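Long-range contacts in uncharacterized protein (Shewanella loihica, PDB 3O0L), which is of unknown function but belongs to the DUF1425 family and adopts an all-beta fold, probably as a secreted or membrane-anchored lipoprotein: residues R41-I46 against Q89-S94; Y58-Y63 against C102-R107. All blocks are in the same frame, centred on the assembly; numbering follows the deposited sequence. Where two conformers were deposited one is given.

Each contact pairs two antiparallel strands, one pair in each of the protein's two sheets. Contact 1 joins strand 40-48 to strand 87-93 in the five-stranded sheet, where 87-93 is one of the two outermost strands within the chain; contact 2 joins 54-63 to 101-109 in the three-stranded sheet. The inner faces press together: Ala42 CB lies 3.5 Å from Cys102 SG. Contact 1 offers the small Ala42, Gly44 and Ala92 with Val90 and Ile46, contact 2 the large rings of Phe60, Trp62 and Tyr58. Contact 2 is the more buried, none of its touching residues fully exposed; its outer face gathers tyrosines and a glutamate, with the second subunit alongside 101-109. Contact 1 has Arg43, Gln89, Thr91 and Leu93 exposed outside.

Contact 1 (R41-I46 against Q89-S94); sequences RARGTI and QVTALS
Arg41 begins the pairing by reaching over to Thr91: its NH1 donates to Thr91 OG1 at 3.1 Å, and the hydroxyl oxygen lies at the edge of the guanidinium, essentially in its plane. With CG anti to the backbone N (chi1 173°) and a bend at chi3, the chain crosses toward the neighbouring strand, where NH2 comes up to Leu93 CD1. Cut back to an alanine, this position would probably leave Thr91 OG1 without its guanidinium donor and Leu93 CD1 without its neighbour. Ala42 O is gripped twice, by Ala92 N and by Thr91 OG1, the latter at 2.7 Å, and Ala42 N bonds back to Ala92 O. Arg43 runs alongside Thr91, its NH1 4.0 Å from Thr91 OG1, which lies over a face of the guanidinium. Gly44 exchanges two backbone bonds with Val90, and Val90 CG2 packs 3.8 Å from Gly44 CA, where a side chain would clash. Thr45 lies beside Gln89, OG1 facing OE1. Ile46 CD1 meets Val90 CG1 at 4.3 Å on the buried side, where Ala42 and Val90 turn to strand 54-63. Alternating hydrogen-bonded and non-hydrogen-bonded pairs make this a regular antiparallel ladder at one border of a beta sandwich, consistent with the E-set clan.

Contact 2 (Y58-Y63 against C102-R107); sequences YKFTWY and CELYVR
Phe60 and Leu104 meet in a CH-pi contact: Leu104 CD1 sits over the centre of the Phe60 ring, 3.9 Å from the centroid and 10° off the normal. The same methyl reaches Tyr58 CD2, so one leucine branch serves two rings. Cys102 CB lies over the six-membered ring of Trp62, offset toward its rim. With SG set between the backbone N and the carbonyl carbon (chi1 78°), the sulfur comes within 3.9 Å of Phe60 CD1, oblique to that ring, while still standing at a distance above the face of Trp62.

Polar side chains gather on the opposite face. Tyr63 crosses Glu103 at about a right angle, its OH giving a weak bond to Glu103 OE1 at 2.7 Å, while Thr61 OG1 donates to Tyr63 OH at 3.0 Å. Thr61 OG1 also touches the edge of the Tyr105 ring, 3.3 Å from CE1. Arg101 forms a salt bridge with the other carboxylate oxygen of Glu103, which probably stabilises its negative charge.

Backbone bonds link Lys59 with Tyr105 and Thr61 with Glu103, two in each pair.

Strands 40-48 and 87-93 pack against the Phe60 face, and strand 22-34 also covers Cys102, Leu104 and Val106. Beyond strand 101-109, a strand of the second subunit pairs antiparallel with Tyr105, Val106 and Arg107, carrying the sheet across the dimer interface.

Contact 1 (R41-I46 against Q89-S94)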
loop_
_atom_site.group_PDB
_atom_site.type_symbol
_atom_site.label_atom_id
_atom_site.label_comp_id
_atom_site.label_asym_id
_atom_site.label_seq_id
_atom_site.Cartn_x
_atom_site.Cartn_y
_atom_site.Cartn_z
ATOM N N ARG A 41 -20.032 -5.801 -5.455
ATOM C CA ARG A 41 -19.934 -5.509 -4.046
ATOM C C ARG A 41 -18.469 -5.446 -3.686
ATOM O O ARG A 41 -17.741 -6.407 -3.934
ATOM C CB ARG A 41 -20.583 -6.600 -3.270
ATOM C CG ARG A 41 -20.369 -6.451 -1.810
ATOM C CD ARG A 41 -21.276 -7.391 -1.089
ATOM N NE ARG A 41 -22.676 -6.976 -1.164
ATOM C CZ ARG A 41 -23.189 -5.984 -0.444
ATOM N NH1 ARG A 41 -22.422 -5.264 0.388
ATOM N NH2 ARG A 41 -24.469 -5.693 -0.573
ATOM N N ALA A 42 -18.058 -4.351 -3.054
ATOM C CA ALA A 42 -16.672 -4.182 -2.618
ATOM C C ALA A 42 -16.512 -4.903 -1.300
ATOM O O ALA A 42 -17.346 -4.771 -0.399
ATOM C CB ALA A 42 -16.331 -2.674 -2.415
ATOM N N ARG A 43 -15.423 -5.650 -1.182
ATOM C CA ARG A 43 -15.068 -6.303 0.075
ATOM C C ARG A 43 -13.625 -5.911 0.440
ATOM O O ARG A 43 -12.679 -6.198 -0.306
ATOM C CB ARG A 43 -15.230 -7.811 -0.048
ATOM C CG ARG A 43 -16.730 -8.180 -0.284
ATOM C CD ARG A 43 -16.974 -9.628 -0.027
ATOM N NE ARG A 43 -18.369 -9.967 -0.241
ATOM C CZ ARG A 43 -19.340 -9.814 0.648
ATOM N NH1 ARG A 43 -19.106 -9.333 1.869
ATOM N NH2 ARG A 43 -20.569 -10.142 0.312
ATOM N N GLY A 44 -13.504 -5.232 1.572
ATOM C CA GLY A 44 -12.229 -4.737 2.047
ATOM C C GLY A 44 -11.869 -5.420 3.332
ATOM O O GLY A 44 -12.744 -5.911 4.067
ATOM N N THR A 45 -10.568 -5.476 3.604
ATOM C CA THR A 45 -10.069 -6.029 4.846
ATOM C C THR A 45 -9.059 -5.022 5.403
ATOM O O THR A 45 -8.169 -4.581 4.669
ATOM C CB THR A 45 -9.409 -7.416 4.605
ATOM O OG1 THR A 45 -10.433 -8.422 4.466
ATOM C CG2 THR A 45 -8.459 -7.780 5.776
ATOM N N ILE A 46 -9.213 -4.650 6.668
ATOM C CA ILE A 46 -8.293 -3.735 7.347
ATOM C C ILE A 46 -7.800 -4.471 8.563
ATOM O O ILE A 46 -8.580 -4.841 9.458
ATOM C CB ILE A 46 -8.969 -2.427 7.755
ATOM C CG1 ILE A 46 -9.603 -1.743 6.544
ATOM C CG2 ILE A 46 -7.966 -1.451 8.343
ATOM C CD1 ILE A 46 -10.582 -0.571 6.927
ATOM N N GLN A 89 -13.671 -6.370 8.448
ATOM C CA GLN A 89 -14.132 -6.588 7.111
ATOM C C GLN A 89 -15.065 -5.393 6.881
ATOM O O GLN A 89 -15.899 -5.073 7.740
ATOM C CB GLN A 89 -14.914 -7.923 7.005
ATOM C CG GLN A 89 -14.065 -9.189 7.163
ATOM C CD GLN A 89 -13.020 -9.322 6.051
ATOM O OE1 GLN A 89 -11.817 -9.243 6.305
ATOM N NE2 GLN A 89 -13.483 -9.495 4.812
ATOM N N VAL A 90 -14.877 -4.722 5.762
ATOM C CA VAL A 90 -15.754 -3.607 5.348
ATOM C C VAL A 90 -16.305 -3.893 3.956
ATOM O O VAL A 90 -15.683 -4.573 3.117
ATOM C CB VAL A 90 -15.015 -2.261 5.393
ATOM C CG1 VAL A 90 -14.670 -1.915 6.824
ATOM C CG2 VAL A 90 -13.807 -2.290 4.497
ATOM N N THR A 91 -17.533 -3.430 3.710
ATOM C CA THR A 91 -18.154 -3.712 2.459
ATOM C C THR A 91 -18.990 -2.527 1.965
ATOM O O THR A 91 -19.328 -1.645 2.738
ATOM C CB THR A 91 -19.033 -4.967 2.584
ATOM O OG1 THR A 91 -19.402 -5.400 1.263
ATOM C CG2 THR A 91 -20.269 -4.679 3.456
ATOM N N ALA A 92 -19.202 -2.471 0.655
ATOM C CA ALA A 92 -20.057 -1.432 0.030
ATOM C C ALA A 92 -20.635 -1.983 -1.255
ATOM O O ALA A 92 -19.952 -2.607 -2.043
ATOM C CB ALA A 92 -19.275 -0.164 -0.278
ATOM N N LEU A 93 -21.916 -1.705 -1.469
ATOM C CA LEU A 93 -22.566 -2.029 -2.717
ATOM C C LEU A 93 -22.239 -0.934 -3.715
ATOM O O LEU A 93 -22.222 0.254 -3.359
ATOM C CB LEU A 93 -24.067 -2.100 -2.465
ATOM C CG LEU A 93 -24.954 -2.606 -3.566
ATOM C CD1 LEU A 93 -24.570 -4.023 -3.964
ATOM C CD2 LEU A 93 -26.429 -2.466 -3.047
ATOM N N SER A 94 -21.941 -1.317 -4.948
ATOM C CA SER A 94 -21.730 -0.357 -6.043
ATOM C C SER A 94 -22.947 0.578 -6.211
ATOM O O SER A 94 -24.093 0.156 -6.040
ATOM C CB SER A 94 -21.484 -1.083 -7.359
ATOM O OG SER A 94 -21.669 -0.206 -8.461
#

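Contact 2 (Y58-Y63 against C102-R107)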
loop_
_atom_site.group_PDB
_atom_site.type_symbol
_atom_site.label_atom_id
_atom_site.label_comp_id
_atom_site.label_asym_id
_atom_site.label_seq_id
_atom_site.Cartn_x
_atom_site.Cartn_y
_atom_site.Cartn_z
ATOM N N TYR A 58 -12.350 5.163 6.828
ATOM C CA TYR A 58 -12.263 4.567 5.522
ATOM C C TYR A 58 -13.403 4.953 4.616
ATOM O O TYR A 58 -14.470 5.377 5.084
ATOM C CB TYR A 58 -12.213 3.033 5.631
ATOM C CG TYR A 58 -13.564 2.405 5.933
ATOM C CD1 TYR A 58 -14.023 2.293 7.260
ATOM C CD2 TYR A 58 -14.385 1.953 4.902
ATOM C CE1 TYR A 58 -15.293 1.753 7.540
ATOM C CE2 TYR A 58 -15.625 1.440 5.156
ATOM C CZ TYR A 58 -16.073 1.314 6.483
ATOM O OH TYR A 58 -17.299 0.748 6.723
ATOM N N LYS A 59 -13.165 4.797 3.320
ATOM C CA LYS A 59 -14.250 4.863 2.328
ATOM C C LYS A 59 -13.816 4.246 1.040
ATOM O O LYS A 59 -12.623 4.202 0.726
ATOM C CB LYS A 59 -14.755 6.284 2.075
ATOM C CG LYS A 59 -13.940 7.167 1.210
ATOM C CD LYS A 59 -14.845 8.309 0.773
ATOM C CE LYS A 59 -14.085 9.450 0.187
ATOM N NZ LYS A 59 -14.927 10.698 0.230
ATOM N N PHE A 60 -14.789 3.706 0.326
ATOM C CA PHE A 60 -14.536 3.189 -1.012
ATOM C C PHE A 60 -14.868 4.244 -2.036
ATOM O O PHE A 60 -15.763 5.064 -1.819
ATOM C CB PHE A 60 -15.425 1.983 -1.327
ATOM C CG PHE A 60 -15.119 0.737 -0.533
ATOM C CD1 PHE A 60 -14.182 -0.179 -0.987
ATOM C CD2 PHE A 60 -15.804 0.451 0.618
ATOM C CE1 PHE A 60 -13.919 -1.306 -0.295
ATOM C CE2 PHE A 60 -15.534 -0.704 1.326
ATOM C CZ PHE A 60 -14.597 -1.587 0.870
ATOM N N THR A 61 -14.195 4.168 -3.175
ATOM C CA THR A 61 -14.556 4.937 -4.364
ATOM C C THR A 61 -14.703 3.932 -5.511
ATOM O O THR A 61 -14.129 2.824 -5.480
ATOM C CB THR A 61 -13.507 5.984 -4.728
ATOM O OG1 THR A 61 -12.258 5.330 -4.878
ATOM C CG2 THR A 61 -13.336 7.023 -3.592
ATOM N N TRP A 62 -15.477 4.315 -6.509
ATOM C CA TRP A 62 -15.845 3.421 -7.574
ATOM C C TRP A 62 -15.486 4.037 -8.930
ATOM O O TRP A 62 -15.616 5.248 -9.136
ATOM C CB TRP A 62 -17.338 3.217 -7.505
ATOM C CG TRP A 62 -17.762 2.483 -6.307
ATOM C CD1 TRP A 62 -18.115 2.997 -5.109
ATOM C CD2 TRP A 62 -17.847 1.067 -6.176
ATOM N NE1 TRP A 62 -18.438 1.989 -4.224
ATOM C CE2 TRP A 62 -18.307 0.794 -4.868
ATOM C CE3 TRP A 62 -17.642 -0.001 -7.056
ATOM C CZ2 TRP A 62 -18.517 -0.512 -4.408
ATOM C CZ3 TRP A 62 -17.837 -1.299 -6.588
ATOM C CH2 TRP A 62 -18.271 -1.532 -5.283
ATOM N N TYR A 63 -15.083 3.179 -9.865
ATOM C CA TYR A 63 -14.681 3.587 -11.209
ATOM C C TYR A 63 -15.342 2.732 -12.276
ATOM O O TYR A 63 -15.630 1.555 -12.073
ATOM C CB TYR A 63 -13.153 3.488 -11.358
ATOM C CG TYR A 63 -12.449 4.241 -10.284
ATOM C CD1 TYR A 63 -12.163 5.601 -10.423
ATOM C CD2 TYR A 63 -12.126 3.622 -9.093
ATOM C CE1 TYR A 63 -11.537 6.304 -9.403
ATOM C CE2 TYR A 63 -11.507 4.315 -8.082
ATOM C CZ TYR A 63 -11.218 5.644 -8.233
ATOM O OH TYR A 63 -10.619 6.290 -7.191
ATOM N N CYS A 102 -13.502 -1.007 -7.574
ATOM C CA CYS A 102 -13.458 -0.130 -6.411
ATOM C C CYS A 102 -12.047 0.034 -5.927
ATOM O O CYS A 102 -11.143 -0.731 -6.324
ATOM C CB CYS A 102 -14.265 -0.690 -5.236
ATOM S SG CYS A 102 -13.424 -2.064 -4.284
ATOM N N GLU A 103 -11.864 1.044 -5.076
ATOM C CA GLU A 103 -10.613 1.284 -4.354
ATOM C C GLU A 103 -10.999 1.637 -2.918
ATOM O O GLU A 103 -11.963 2.394 -2.695
ATOM C CB GLU A 103 -9.810 2.423 -4.998
ATOM C CG GLU A 103 -9.322 2.149 -6.422
ATOM C CD GLU A 103 -8.680 3.365 -7.106
ATOM O OE1 GLU A 103 -8.702 4.482 -6.534
ATOM O OE2 GLU A 103 -8.165 3.205 -8.236
ATOM N N LEU A 104 -10.307 1.062 -1.945
ATOM C CA LEU A 104 -10.521 1.355 -0.530
ATOM C C LEU A 104 -9.461 2.343 -0.087
ATOM O O LEU A 104 -8.280 2.109 -0.342
ATOM C CB LEU A 104 -10.418 0.082 0.308
ATOM C CG LEU A 104 -10.509 0.176 1.833
ATOM C CD1 LEU A 104 -11.845 0.847 2.251
ATOM C CD2 LEU A 104 -10.368 -1.188 2.476
ATOM N N TYR A 105 -9.876 3.435 0.559
ATOM C CA TYR A 105 -8.971 4.406 1.202
ATOM C C TYR A 105 -9.122 4.362 2.708
ATOM O O TYR A 105 -10.238 4.266 3.200
ATOM C CB TYR A 105 -9.279 5.820 0.737
ATOM C CG TYR A 105 -8.987 6.009 -0.721
ATOM C CD1 TYR A 105 -9.918 5.685 -1.702
ATOM C CD2 TYR A 105 -7.724 6.428 -1.125
ATOM C CE1 TYR A 105 -9.602 5.818 -3.029
ATOM C CE2 TYR A 105 -7.403 6.576 -2.452
ATOM C CZ TYR A 105 -8.339 6.286 -3.386
ATOM O OH TYR A 105 -7.968 6.443 -4.682
ATOM N N VAL A 106 -7.994 4.402 3.425
ATOM C CA VAL A 106 -7.953 4.399 4.864
ATOM C C VAL A 106 -7.081 5.534 5.298
ATOM O O VAL A 106 -5.983 5.739 4.749
ATOM C CB VAL A 106 -7.391 3.067 5.415
ATOM C CG1 VAL A 106 -7.108 3.141 6.900
ATOM C CG2 VAL A 106 -8.335 1.885 5.084
ATOM N N ARG A 107 -7.553 6.299 6.279
ATOM C CA ARG A 107 -6.720 7.350 6.796
ATOM C C ARG A 107 -6.587 7.242 8.293
ATOM O O ARG A 107 -7.476 6.740 8.977
ATOM C CB ARG A 107 -7.146 8.699 6.267
ATOM C CG ARG A 107 -8.375 9.215 6.753
ATOM C CD ARG A 107 -8.747 10.475 5.955
ATOM N NE ARG A 107 -9.908 11.076 6.573
ATOM C CZ ARG A 107 -10.595 12.116 6.094
ATOM N NH1 ARG A 107 -10.267 12.736 4.951
ATOM N NH2 ARG A 107 -11.638 12.530 6.778
#